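Local structure of CocE/NonD family hydrolase (Staphylococcus aureus subsp. aureus COL, 3III) at residues G206-T211 / T454-V459; W414-D419 / M541-T546; S420-L425 / E535-G540; S460-D465 / T480-S485. The protein probably hydrolyses ester or amide bonds as a serine hydrolase of the alpha/beta-hydrolase fold, related to cocaine esterase and X-Pro dipeptidyl-peptidases. All coordinates share one frame; numbering follows the deposited sequence. Where two conformers were deposited one is given.

Interaction 1. Residues G206-T211 / T454-V459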
loop_
_atom_site.group_PDB
_atom_site.type_symbol
_atom_site.label_atom_id
_atom_site.label_comp_id
_atom_site.label_asym_id
_atom_site.label_seq_id
_atom_site.Cartn_x
_atom_site.Cartn_y
_atom_site.Cartn_z
ATOM N N GLY A 206 -7.461 12.457 -2.733
ATOM C CA GLY A 206 -8.386 13.276 -3.529
ATOM C C GLY A 206 -8.108 14.750 -3.425
ATOM O O GLY A 206 -8.999 15.577 -3.610
ATOM N N GLY A 207 -6.844 15.112 -3.167
ATOM C CA GLY A 207 -6.541 16.512 -2.945
ATOM C C GLY A 207 -6.673 16.999 -1.498
ATOM O O GLY A 207 -6.323 18.166 -1.199
ATOM N N ILE A 208 -7.205 16.170 -0.595
ATOM C CA ILE A 208 -7.393 16.609 0.821
ATOM C C ILE A 208 -6.117 16.157 1.567
ATOM O O ILE A 208 -5.846 14.949 1.601
ATOM C CB ILE A 208 -8.633 15.939 1.490
ATOM C CG1 ILE A 208 -9.891 16.065 0.629
ATOM C CG2 ILE A 208 -8.882 16.501 2.938
ATOM C CD1 ILE A 208 -11.140 15.256 1.204
ATOM N N PRO A 209 -5.379 17.078 2.224
ATOM C CA PRO A 209 -4.135 16.722 2.886
ATOM C C PRO A 209 -4.300 15.774 4.063
ATOM O O PRO A 209 -5.206 15.940 4.871
ATOM C CB PRO A 209 -3.541 18.054 3.332
ATOM C CG PRO A 209 -4.629 18.995 3.303
ATOM C CD PRO A 209 -5.736 18.478 2.425
ATOM N N ASP A 210 -3.435 14.771 4.125
ATOM C CA ASP A 210 -3.411 13.842 5.242
ATOM C C ASP A 210 -2.699 14.568 6.377
ATOM O O ASP A 210 -1.506 14.857 6.305
ATOM C CB ASP A 210 -2.700 12.577 4.889
ATOM C CG ASP A 210 -2.627 11.549 6.084
ATOM O OD1 ASP A 210 -3.228 11.819 7.148
ATOM O OD2 ASP A 210 -1.874 10.530 5.974
ATOM N N THR A 211 -3.425 14.824 7.437
ATOM C CA THR A 211 -2.873 15.485 8.616
ATOM C C THR A 211 -2.494 14.461 9.719
ATOM O O THR A 211 -2.013 14.817 10.836
ATOM C CB THR A 211 -3.872 16.461 9.169
ATOM O OG1 THR A 211 -5.050 15.762 9.598
ATOM C CG2 THR A 211 -4.192 17.528 8.133
ATOM N N THR A 454 -13.254 2.872 0.757
ATOM C CA THR A 454 -13.188 4.257 1.109
ATOM C C THR A 454 -12.691 5.075 -0.094
ATOM O O THR A 454 -11.804 4.633 -0.926
ATOM C CB THR A 454 -12.288 4.376 2.358
ATOM O OG1 THR A 454 -12.798 3.474 3.373
ATOM C CG2 THR A 454 -12.221 5.827 2.954
ATOM N N GLY A 455 -13.171 6.317 -0.162
ATOM C CA GLY A 455 -12.604 7.306 -1.088
ATOM C C GLY A 455 -12.829 8.754 -0.655
ATOM O O GLY A 455 -13.664 9.022 0.198
ATOM N N TRP A 456 -12.092 9.673 -1.270
ATOM C CA TRP A 456 -12.104 11.100 -0.909
ATOM C C TRP A 456 -12.010 12.015 -2.120
ATOM O O TRP A 456 -11.334 11.694 -3.109
ATOM C CB TRP A 456 -10.897 11.425 -0.049
ATOM C CG TRP A 456 -10.735 10.653 1.212
ATOM C CD1 TRP A 456 -11.094 11.070 2.474
ATOM C CD2 TRP A 456 -10.072 9.408 1.380
ATOM N NE1 TRP A 456 -10.752 10.129 3.394
ATOM C CE2 TRP A 456 -10.101 9.104 2.764
ATOM C CE3 TRP A 456 -9.460 8.509 0.502
ATOM C CZ2 TRP A 456 -9.543 7.921 3.291
ATOM C CZ3 TRP A 456 -8.939 7.339 1.011
ATOM C CH2 TRP A 456 -8.978 7.065 2.417
ATOM N N LEU A 457 -12.610 13.195 -2.051
ATOM C CA LEU A 457 -12.330 14.198 -3.061
ATOM C C LEU A 457 -12.559 15.631 -2.556
ATOM O O LEU A 457 -13.573 15.916 -1.989
ATOM C CB LEU A 457 -13.228 13.989 -4.273
ATOM C CG LEU A 457 -12.974 14.935 -5.469
ATOM C CD1 LEU A 457 -11.573 14.649 -6.101
ATOM C CD2 LEU A 457 -14.120 14.839 -6.510
ATOM N N ARG A 458 -11.621 16.513 -2.848
ATOM C CA ARG A 458 -11.809 17.950 -2.702
ATOM C C ARG A 458 -12.360 18.424 -4.052
ATOM O O ARG A 458 -11.782 18.198 -5.142
ATOM C CB ARG A 458 -10.495 18.609 -2.294
ATOM C CG ARG A 458 -10.565 20.142 -2.158
ATOM C CD ARG A 458 -9.363 20.671 -1.411
ATOM N NE ARG A 458 -9.476 20.399 0.019
ATOM C CZ ARG A 458 -8.593 20.752 0.932
ATOM N NH1 ARG A 458 -7.490 21.402 0.612
ATOM N NH2 ARG A 458 -8.811 20.431 2.190
ATOM N N VAL A 459 -13.551 19.000 -4.000
ATOM C CA VAL A 459 -14.315 19.267 -5.223
ATOM C C VAL A 459 -13.626 20.273 -6.159
ATOM O O VAL A 459 -13.738 20.170 -7.375
ATOM C CB VAL A 459 -15.798 19.621 -4.851
ATOM C CG1 VAL A 459 -16.613 20.122 -6.055
ATOM C CG2 VAL A 459 -16.449 18.373 -4.193
#
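Gly206 and Gly207 abut the end of strand 447-458, residues 206-209 meeting strand residues 456-458 at 77°, and one backbone bond joins them: Arg458 N gives its hydrogen to Gly206 O at 2.9 Å. A weaker CA-H...O contact from Gly206 CA to Trp456 O, 3.4 Å, lies beside it. Glycine suits both positions: each has positive phi (59° at Gly206, 88° at Gly207), Gly206 brings its bare CA close against the strand backbone, and Gly207 turns its carbonyl oxygen over the arginine. Ile208 lays its longer branch across the strand: CG1 rests against Arg458 CB, and CD1 reaches Trp456 CB at 4.0 Å, the two side chains at about a right angle. The indole itself stacks with His205, and its NE1 is bound to Glu517. Arg458 holds its CG opposite the backbone N and bends at chi3, which lays the guanidinium flat against Gly207 to Pro209. Gly207 O and Ile208 CA lie over one face of that group, while Pro209 CD is 3.7 Å from Arg458 NH2. The charge is met from elsewhere, since Arg458 NE forms a salt bridge with Asp424. A compact, apolar proline can pack on the guanidinium without competing for its N-H groups. The contact therefore joins the catalytic-family region to the C-terminal beta domain through a single directional bond, close glycine packing and an arginine whose flat group serves as a packing surface while its charge is probably balanced by Asp424.

Interaction 2. Residues W414-D419 / M541-T546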
loop_
_atom_site.group_PDB
_atom_site.type_symbol
_atom_site.label_atom_id
_atom_site.label_comp_id
_atom_site.label_asym_id
_atom_site.label_seq_id
_atom_site.Cartn_x
_atom_site.Cartn_y
_atom_site.Cartn_z
ATOM N N TRP A 414 -23.660 14.804 -8.145
ATOM C CA TRP A 414 -23.841 16.191 -8.420
ATOM C C TRP A 414 -23.993 16.978 -7.106
ATOM O O TRP A 414 -24.822 16.651 -6.264
ATOM C CB TRP A 414 -25.036 16.409 -9.349
ATOM C CG TRP A 414 -24.858 15.790 -10.702
ATOM C CD1 TRP A 414 -25.021 14.476 -11.039
ATOM C CD2 TRP A 414 -24.557 16.478 -11.915
ATOM N NE1 TRP A 414 -24.810 14.310 -12.386
ATOM C CE2 TRP A 414 -24.481 15.508 -12.937
ATOM C CE3 TRP A 414 -24.246 17.800 -12.216
ATOM C CZ2 TRP A 414 -24.203 15.833 -14.254
ATOM C CZ3 TRP A 414 -23.947 18.141 -13.536
ATOM C CH2 TRP A 414 -23.918 17.150 -14.539
ATOM N N VAL A 415 -23.169 18.016 -6.931
ATOM C CA VAL A 415 -23.015 18.635 -5.631
ATOM C C VAL A 415 -22.936 20.171 -5.759
ATOM O O VAL A 415 -22.540 20.720 -6.823
ATOM C CB VAL A 415 -21.743 18.111 -4.923
ATOM C CG1 VAL A 415 -21.735 16.565 -4.694
ATOM C CG2 VAL A 415 -20.465 18.591 -5.655
ATOM N N SER A 416 -23.336 20.871 -4.686
ATOM C CA SER A 416 -23.149 22.291 -4.540
ATOM C C SER A 416 -23.044 22.659 -3.069
ATOM O O SER A 416 -23.402 21.888 -2.222
ATOM C CB SER A 416 -24.313 23.087 -5.120
ATOM O OG SER A 416 -25.452 22.976 -4.280
ATOM N N THR A 417 -22.607 23.886 -2.796
ATOM C CA THR A 417 -22.434 24.392 -1.439
ATOM C C THR A 417 -22.712 25.914 -1.490
ATOM O O THR A 417 -22.568 26.572 -2.517
ATOM C CB THR A 417 -21.010 24.097 -0.852
ATOM O OG1 THR A 417 -20.917 24.591 0.490
ATOM C CG2 THR A 417 -19.890 24.765 -1.698
ATOM N N LYS A 418 -23.193 26.440 -0.380
ATOM C CA LYS A 418 -23.531 27.821 -0.291
ATOM C C LYS A 418 -22.547 28.636 0.515
ATOM O O LYS A 418 -22.370 29.828 0.221
ATOM C CB LYS A 418 -24.905 27.962 0.329
ATOM C CG LYS A 418 -25.856 28.570 -0.610
ATOM C CD LYS A 418 -27.291 28.595 -0.051
ATOM C CE LYS A 418 -27.419 29.508 1.161
ATOM N NZ LYS A 418 -28.641 29.158 1.987
ATOM N N ASP A 419 -21.956 28.037 1.546
ATOM C CA ASP A 419 -21.167 28.783 2.533
ATOM C C ASP A 419 -19.679 28.728 2.354
ATOM O O ASP A 419 -18.945 29.308 3.163
ATOM C CB ASP A 419 -21.442 28.265 3.935
ATOM C CG ASP A 419 -22.831 28.559 4.414
ATOM O OD1 ASP A 419 -23.599 29.274 3.723
ATOM O OD2 ASP A 419 -23.136 28.071 5.523
HETATM N N MSE A 541 -23.802 23.666 4.874
HETATM C CA MSE A 541 -24.511 22.551 4.269
HETATM C C MSE A 541 -23.872 22.143 2.967
HETATM O O MSE A 541 -23.438 22.975 2.200
HETATM C CB MSE A 541 -25.964 22.907 4.000
HETATM C CG MSE A 541 -26.744 23.245 5.265
HETATM SE SE MSE A 541 -27.002 21.644 6.394
HETATM C CE MSE A 541 -27.060 22.694 8.107
ATOM N N HIS A 542 -23.778 20.841 2.774
ATOM C CA HIS A 542 -23.468 20.269 1.487
ATOM C C HIS A 542 -24.773 19.779 0.887
ATOM O O HIS A 542 -25.542 19.107 1.566
ATOM C CB HIS A 542 -22.502 19.103 1.592
ATOM C CG HIS A 542 -21.079 19.501 1.855
ATOM N ND1 HIS A 542 -20.046 18.588 1.855
ATOM C CD2 HIS A 542 -20.521 20.711 2.100
ATOM C CE1 HIS A 542 -18.905 19.230 2.076
ATOM N NE2 HIS A 542 -19.167 20.520 2.209
HETATM N N MSE A 543 -24.965 20.085 -0.394
HETATM C CA MSE A 543 -26.094 19.598 -1.196
HETATM C C MSE A 543 -25.678 18.482 -2.117
HETATM O O MSE A 543 -24.645 18.593 -2.743
HETATM C CB MSE A 543 -26.561 20.705 -2.112
HETATM C CG MSE A 543 -26.745 21.961 -1.375
HETATM SE SE MSE A 543 -28.453 21.836 -0.595
HETATM C CE MSE A 543 -29.412 22.810 -2.019
ATOM N N ILE A 544 -26.518 17.456 -2.246
ATOM C CA ILE A 544 -26.273 16.325 -3.162
ATOM C C ILE A 544 -27.535 16.116 -4.043
ATOM O O ILE A 544 -28.634 15.914 -3.544
ATOM C CB ILE A 544 -25.982 14.998 -2.383
ATOM C CG1 ILE A 544 -24.798 15.143 -1.428
ATOM C CG2 ILE A 544 -25.694 13.834 -3.332
ATOM C CD1 ILE A 544 -23.555 15.641 -2.068
ATOM N N TYR A 545 -27.369 16.223 -5.352
ATOM C CA TYR A 545 -28.491 16.198 -6.268
ATOM C C TYR A 545 -28.589 14.851 -6.960
ATOM O O TYR A 545 -27.593 14.288 -7.386
ATOM C CB TYR A 545 -28.331 17.303 -7.312
ATOM C CG TYR A 545 -28.251 18.665 -6.731
ATOM C CD1 TYR A 545 -29.361 19.493 -6.692
ATOM C CD2 TYR A 545 -27.061 19.146 -6.245
ATOM C CE1 TYR A 545 -29.301 20.778 -6.157
ATOM C CE2 TYR A 545 -26.978 20.421 -5.705
ATOM C CZ TYR A 545 -28.083 21.216 -5.667
ATOM O OH TYR A 545 -27.957 22.474 -5.147
ATOM N N THR A 546 -29.805 14.330 -7.049
ATOM C CA THR A 546 -30.044 13.066 -7.719
ATOM C C THR A 546 -31.261 13.192 -8.615
ATOM O O THR A 546 -32.164 14.032 -8.360
ATOM C CB THR A 546 -30.312 11.981 -6.702
ATOM O OG1 THR A 546 -31.519 12.279 -5.990
ATOM C CG2 THR A 546 -29.114 11.837 -5.720
HETATM O O HOH W 1 -18.139 23.213 2.028
HETATM O O HOH W 2 -23.014 25.658 2.382
HETATM O O HOH W 3 -25.121 26.220 5.098
#
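Ser416 and Tyr545 meet on one face of an antiparallel strand pair, their hydroxyls hydrogen-bonded at 2.7 Å from Ser416 OG to Tyr545 OH. The serine oxygen sits between its backbone N and carbonyl carbon (chi1 73°), and the tyrosine ring, lying along the neighbouring strand, presents its edge to Ser416 OG and to Trp414 O. A small hydroxyl suits this place because the ring passes so close. On the other face Val415 and Ile544, a non-hydrogen-bonded pair, lie side by side; Val415 CG1 and Ile544 CD1 are unusually tight at 3.3 Å. Beneath them the backbones are tied by Tyr545 N to Trp414 O (2.7 Å) and by two bonds between Ser416 and Met543, a selenomethionine here, of which Met543 N to Ser416 O is the shorter at 3.0 Å. Toward Asp419 and Met541 waters join the two segments: one accepts from Asp419 N, donates to Met541 O and bonds Thr417 OG1; another links Asp419 OD2 to Met541 N. Farther out, Tyr384 binds His542 ND1 and Asp551 binds Trp414 NE1. The pair thus joins neighbouring strands of the C-terminal beta domain, its tyrosine hydroxyl paired with a serine hydroxyl beside the backbone ladder and waters adding further links near Asp419.

Interaction 3. Residues S420-L425 / E535-G540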
loop_
_atom_site.group_PDB
_atom_site.type_symbol
_atom_site.label_atom_id
_atom_site.label_comp_id
_atom_site.label_asym_id
_atom_site.label_seq_id
_atom_site.Cartn_x
_atom_site.Cartn_y
_atom_site.Cartn_z
ATOM N N SER A 420 -19.213 28.026 1.329
ATOM C CA SER A 420 -17.781 27.892 1.084
ATOM C C SER A 420 -17.600 27.947 -0.412
ATOM O O SER A 420 -18.581 27.868 -1.143
ATOM C CB SER A 420 -17.310 26.553 1.619
ATOM O OG SER A 420 -15.916 26.506 1.743
ATOM N N ASP A 421 -16.361 28.072 -0.868
ATOM C CA ASP A 421 -16.068 27.983 -2.285
ATOM C C ASP A 421 -15.416 26.641 -2.650
ATOM O O ASP A 421 -14.827 26.514 -3.711
ATOM C CB ASP A 421 -15.177 29.131 -2.726
ATOM C CG ASP A 421 -13.779 29.053 -2.155
ATOM O OD1 ASP A 421 -13.473 28.249 -1.225
ATOM O OD2 ASP A 421 -12.973 29.863 -2.621
ATOM N N ASP A 422 -15.548 25.658 -1.758
ATOM C CA ASP A 422 -14.989 24.315 -1.975
ATOM C C ASP A 422 -15.643 23.333 -1.005
ATOM O O ASP A 422 -16.310 23.719 -0.033
ATOM C CB ASP A 422 -13.480 24.398 -1.782
ATOM C CG ASP A 422 -12.700 23.309 -2.509
ATOM O OD1 ASP A 422 -13.300 22.332 -2.993
ATOM O OD2 ASP A 422 -11.456 23.444 -2.584
HETATM N N MSE A 423 -15.492 22.048 -1.300
HETATM C CA MSE A 423 -16.065 20.999 -0.498
HETATM C C MSE A 423 -15.069 19.841 -0.376
HETATM O O MSE A 423 -14.437 19.470 -1.345
HETATM C CB MSE A 423 -17.341 20.462 -1.158
HETATM C CG MSE A 423 -18.348 21.535 -1.429
HETATM SE SE MSE A 423 -19.760 20.862 -2.645
HETATM C CE MSE A 423 -20.781 19.687 -1.348
ATOM N N ASP A 424 -14.945 19.304 0.824
ATOM C CA ASP A 424 -14.254 18.067 1.035
ATOM C C ASP A 424 -15.287 16.966 1.224
ATOM O O ASP A 424 -16.024 16.983 2.207
ATOM C CB ASP A 424 -13.320 18.171 2.260
ATOM C CG ASP A 424 -12.064 19.010 1.963
ATOM O OD1 ASP A 424 -11.653 19.013 0.791
ATOM O OD2 ASP A 424 -11.455 19.592 2.896
ATOM N N LEU A 425 -15.280 15.983 0.299
ATOM C CA LEU A 425 -16.250 14.893 0.311
ATOM C C LEU A 425 -15.533 13.582 0.704
ATOM O O LEU A 425 -14.454 13.248 0.180
ATOM C CB LEU A 425 -16.901 14.722 -1.049
ATOM C CG LEU A 425 -17.663 15.889 -1.709
ATOM C CD1 LEU A 425 -18.096 15.547 -3.166
ATOM C CD2 LEU A 425 -18.854 16.218 -0.894
ATOM N N GLU A 535 -7.588 19.364 8.260
ATOM C CA GLU A 535 -7.533 20.658 7.591
ATOM C C GLU A 535 -8.494 20.643 6.405
ATOM O O GLU A 535 -8.148 20.164 5.321
ATOM C CB GLU A 535 -6.084 20.993 7.169
ATOM C CG GLU A 535 -5.234 21.333 8.378
ATOM C CD GLU A 535 -3.730 21.329 8.114
ATOM O OE1 GLU A 535 -3.291 21.266 6.945
ATOM O OE2 GLU A 535 -2.971 21.397 9.102
ATOM N N THR A 536 -9.700 21.151 6.647
ATOM C CA THR A 536 -10.839 21.010 5.729
ATOM C C THR A 536 -11.257 22.385 5.188
ATOM O O THR A 536 -11.124 23.378 5.891
ATOM C CB THR A 536 -12.080 20.359 6.450
ATOM O OG1 THR A 536 -13.107 20.137 5.502
ATOM C CG2 THR A 536 -12.631 21.297 7.525
ATOM N N VAL A 537 -11.790 22.408 3.957
ATOM C CA VAL A 537 -12.466 23.596 3.344
ATOM C C VAL A 537 -13.968 23.680 3.625
ATOM O O VAL A 537 -14.627 24.641 3.233
ATOM C CB VAL A 537 -12.338 23.582 1.784
ATOM C CG1 VAL A 537 -10.887 23.691 1.338
ATOM C CG2 VAL A 537 -13.013 22.294 1.186
ATOM N N ASN A 538 -14.511 22.680 4.304
ATOM C CA ASN A 538 -15.932 22.601 4.594
ATOM C C ASN A 538 -16.512 23.687 5.501
ATOM O O ASN A 538 -15.985 24.011 6.561
ATOM C CB ASN A 538 -16.299 21.224 5.156
ATOM C CG ASN A 538 -16.285 20.158 4.090
ATOM O OD1 ASN A 538 -16.384 20.477 2.914
ATOM N ND2 ASN A 538 -16.158 18.893 4.479
ATOM N N LYS A 539 -17.634 24.226 5.076
ATOM C CA LYS A 539 -18.417 25.107 5.936
ATOM C C LYS A 539 -19.875 24.935 5.548
ATOM O O LYS A 539 -20.229 25.033 4.367
ATOM C CB LYS A 539 -17.971 26.565 5.780
ATOM C CG LYS A 539 -18.603 27.525 6.798
ATOM C CD LYS A 539 -18.244 29.004 6.503
ATOM C CE LYS A 539 -19.195 30.000 7.192
ATOM N NZ LYS A 539 -18.928 29.878 8.629
ATOM N N GLY A 540 -20.711 24.653 6.532
ATOM C CA GLY A 540 -22.159 24.679 6.313
ATOM C C GLY A 540 -22.671 23.486 5.551
ATOM O O GLY A 540 -22.072 22.416 5.602
HETATM O O HOH W 1 -18.139 23.213 2.028
#
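Asp424 OD2 accepts the backbone N-H of Val537 at 3.0 Å, approached from well above the carboxylate plane, and Thr536 OG1 lies 3.1 Å from the same oxygen. The threonine hydroxyl also accepts from Asn538 N, closing an ST turn that presents Val537 N to the aspartate. The other carboxylate oxygen, Asp424 OD1, belongs to a salt bridge with Arg458, so both oxygens have partners. Asn538 reads the backbone of the same residue with its amide: Asp424 N donates to Asn538 OD1 at 2.8 Å, and Asn538 ND2 returns a bond of 3.0 Å to Asp424 O, lying in the carbonyl plane on a lone pair. Asparagine fits because one short, flat group carries a donor and an acceptor side by side, as a neighbouring strand would. Val537 packs between the polar groups. Its CG2, set between its own backbone N and carbonyl carbon, lies 3.5 Å from both Asp424 CG and Met423 N, while CB packs on Asp422 CB. At the far end Ser420 OG donates to Val537 O at 2.7 Å, nearly along the C=O axis, and a water accepts from Lys539 N and donates to Asp422 O. Asp422 itself turns to Ser460 and Lys483. The loop before strand 541-546 is thereby fastened to the start of strand 424-432 by side chains standing in for a beta ladder, and the negative charge at Asp424 is probably stabilised by Arg458 and the Val537 N-H.

Interaction 4. Residues S460-D465 / T480-S485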
loop_
_atom_site.group_PDB
_atom_site.type_symbol
_atom_site.label_atom_id
_atom_site.label_comp_id
_atom_site.label_asym_id
_atom_site.label_seq_id
_atom_site.Cartn_x
_atom_site.Cartn_y
_atom_site.Cartn_z
ATOM N N SER A 460 -12.872 21.228 -5.623
ATOM C CA SER A 460 -12.065 22.103 -6.499
ATOM C C SER A 460 -11.011 21.305 -7.327
ATOM O O SER A 460 -10.534 21.780 -8.352
ATOM C CB SER A 460 -11.381 23.222 -5.719
ATOM O OG SER A 460 -10.411 22.690 -4.867
ATOM N N HIS A 461 -10.739 20.069 -6.921
ATOM C CA HIS A 461 -9.823 19.175 -7.653
ATOM C C HIS A 461 -10.513 18.158 -8.553
ATOM O O HIS A 461 -9.892 17.171 -8.998
ATOM C CB HIS A 461 -8.982 18.426 -6.623
ATOM C CG HIS A 461 -7.992 19.295 -5.918
ATOM N ND1 HIS A 461 -6.665 18.933 -5.729
ATOM C CD2 HIS A 461 -8.125 20.529 -5.383
ATOM C CE1 HIS A 461 -6.040 19.897 -5.078
ATOM N NE2 HIS A 461 -6.900 20.884 -4.862
ATOM N N ARG A 462 -11.790 18.357 -8.816
ATOM C CA ARG A 462 -12.590 17.348 -9.547
ATOM C C ARG A 462 -12.232 17.078 -11.018
ATOM O O ARG A 462 -12.758 16.128 -11.632
ATOM C CB ARG A 462 -14.075 17.767 -9.530
ATOM C CG ARG A 462 -14.356 19.030 -10.316
ATOM C CD ARG A 462 -15.804 19.535 -10.046
ATOM N NE ARG A 462 -16.082 20.821 -10.718
ATOM C CZ ARG A 462 -15.698 22.023 -10.285
ATOM N NH1 ARG A 462 -15.013 22.183 -9.156
ATOM N NH2 ARG A 462 -16.007 23.078 -10.992
ATOM N N GLU A 463 -11.467 17.945 -11.640
ATOM C CA GLU A 463 -11.312 17.847 -13.097
ATOM C C GLU A 463 -10.597 16.537 -13.463
ATOM O O GLU A 463 -9.507 16.233 -12.957
ATOM C CB GLU A 463 -10.481 19.024 -13.659
ATOM C CG GLU A 463 -10.333 18.947 -15.235
ATOM C CD GLU A 463 -9.359 19.975 -15.843
ATOM O OE1 GLU A 463 -8.499 20.517 -15.122
ATOM O OE2 GLU A 463 -9.411 20.188 -17.070
ATOM N N LEU A 464 -11.238 15.756 -14.322
ATOM C CA LEU A 464 -10.773 14.420 -14.683
ATOM C C LEU A 464 -9.706 14.444 -15.781
ATOM O O LEU A 464 -9.755 15.258 -16.670
ATOM C CB LEU A 464 -12.006 13.599 -15.165
ATOM C CG LEU A 464 -13.075 13.211 -14.150
ATOM C CD1 LEU A 464 -14.317 12.602 -14.821
ATOM C CD2 LEU A 464 -12.457 12.235 -13.073
ATOM N N ASP A 465 -8.710 13.571 -15.665
ATOM C CA ASP A 465 -7.819 13.197 -16.760
ATOM C C ASP A 465 -8.613 12.228 -17.606
ATOM O O ASP A 465 -8.843 11.055 -17.238
ATOM C CB ASP A 465 -6.562 12.498 -16.229
ATOM C CG ASP A 465 -5.538 12.257 -17.290
ATOM O OD1 ASP A 465 -5.935 11.821 -18.384
ATOM O OD2 ASP A 465 -4.315 12.510 -17.030
ATOM N N THR A 480 -5.191 22.210 -11.562
ATOM C CA THR A 480 -5.613 23.515 -11.107
ATOM C C THR A 480 -6.872 23.387 -10.259
ATOM O O THR A 480 -7.626 22.431 -10.401
ATOM C CB THR A 480 -5.881 24.477 -12.286
ATOM O OG1 THR A 480 -6.724 23.809 -13.220
ATOM C CG2 THR A 480 -4.515 24.991 -13.005
ATOM N N GLU A 481 -7.110 24.359 -9.393
ATOM C CA GLU A 481 -8.333 24.368 -8.541
ATOM C C GLU A 481 -9.484 25.042 -9.229
ATOM O O GLU A 481 -9.370 26.136 -9.715
ATOM C CB GLU A 481 -8.060 25.022 -7.149
ATOM C CG GLU A 481 -6.976 24.209 -6.395
ATOM C CD GLU A 481 -6.835 24.407 -4.897
ATOM O OE1 GLU A 481 -7.046 25.533 -4.387
ATOM O OE2 GLU A 481 -6.427 23.398 -4.242
ATOM N N LEU A 482 -10.616 24.384 -9.262
ATOM C CA LEU A 482 -11.810 24.969 -9.815
ATOM C C LEU A 482 -12.737 25.314 -8.653
ATOM O O LEU A 482 -13.581 24.509 -8.269
ATOM C CB LEU A 482 -12.495 24.012 -10.794
ATOM C CG LEU A 482 -11.680 23.814 -12.098
ATOM C CD1 LEU A 482 -12.346 22.743 -13.012
ATOM C CD2 LEU A 482 -11.405 25.144 -12.806
ATOM N N LYS A 483 -12.575 26.510 -8.077
ATOM C CA LYS A 483 -13.342 26.859 -6.874
ATOM C C LYS A 483 -14.800 27.077 -7.259
ATOM O O LYS A 483 -15.153 27.316 -8.432
ATOM C CB LYS A 483 -12.713 28.056 -6.114
ATOM C CG LYS A 483 -11.295 27.764 -5.437
ATOM C CD LYS A 483 -11.375 26.780 -4.216
ATOM C CE LYS A 483 -10.096 26.800 -3.338
ATOM N NZ LYS A 483 -10.012 25.740 -2.234
ATOM N N LEU A 484 -15.674 26.995 -6.286
ATOM C CA LEU A 484 -17.109 27.048 -6.597
ATOM C C LEU A 484 -17.743 28.397 -6.261
ATOM O O LEU A 484 -17.289 29.074 -5.351
ATOM C CB LEU A 484 -17.859 25.967 -5.814
ATOM C CG LEU A 484 -17.477 24.496 -5.978
ATOM C CD1 LEU A 484 -17.931 23.644 -4.755
ATOM C CD2 LEU A 484 -17.983 23.919 -7.279
ATOM N N SER A 485 -18.806 28.741 -6.991
ATOM C CA SER A 485 -19.733 29.836 -6.642
ATOM C C SER A 485 -20.923 29.343 -5.817
ATOM O O SER A 485 -21.272 28.149 -5.830
ATOM C CB SER A 485 -20.281 30.509 -7.888
ATOM O OG SER A 485 -19.243 31.003 -8.686
HETATM O O HOH W 4 -16.007 25.964 -10.562
HETATM O O HOH W 5 -6.951 19.898 -12.538
HETATM O O HOH W 6 -6.140 22.151 -15.375
HETATM O O HOH W 7 -8.764 21.810 -12.720
#
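Ser460 O takes the backbone N-H of Leu482 at 2.8 Å. Beyond it, His461 NE2 donates to Glu481 OE2 at 2.6 Å; the carboxylate oxygen lies close to the imidazole plane and is met on its anti side, with ring and carboxylate planes 62° apart. A histidine suits this place because its second nitrogen, ND1, can bond His478 at the same time. Arg462 reaches Leu482 instead. Its CG lies between backbone N and carbonyl carbon (chi1 67°), and the chain then runs extended, carrying NH1 to Leu482 O at 2.9 Å, on a lone pair in the carbonyl plane. NH1 also bonds Val459 O, while NH2 gives a hydrogen to a water that donates to Lys483 O. With its edge thus used, the guanidinium has Leu482 CD1 over one face and Leu484 CD2 over the other, and Leu482 CB comes within 3.5 Å of Arg462 NH1. Glu463 and Thr480 do not bond directly: waters bridge them, one donating to Glu463 OE1 at 2.9 Å and accepting from Thr480 OG1. Ser460 OG and Lys483 NZ both turn to Asp422, outside the two segments. Two parts of an irregular loop between strands 447-458 and 490-503 are thus drawn together without a sheet: one backbone bond and side-chain donors satisfy carbonyls and a carboxylate, leucine methyls flank the guanidinium, and waters join Glu463 to Thr480 at the exposed side.

In the fold
All four contacts lie on the same side of the chain's centre. Interaction 1 joins the S15-family region to the C-terminal non-catalytic region, which holds interactions 2, 3 and 4. Interactions 1 and 3, with centres about 11 Å apart, share the five-stranded antiparallel sheet through neighbouring strands 447-458 and 424-432, and the Arg458-Asp424 salt bridge connects them. Interaction 2, also about 11 Å from interaction 3 between centres, belongs to another antiparallel sheet; Met423 of interaction 3 packs on its His542 and Thr417. Interaction 4 is nested inside the loop closed by interaction 3, itself nested within that of interaction 2; Asp422 links 3 with 4. Interaction 1 crosses 2 and 3 along the chain, closes before 4 opens, and touches all three.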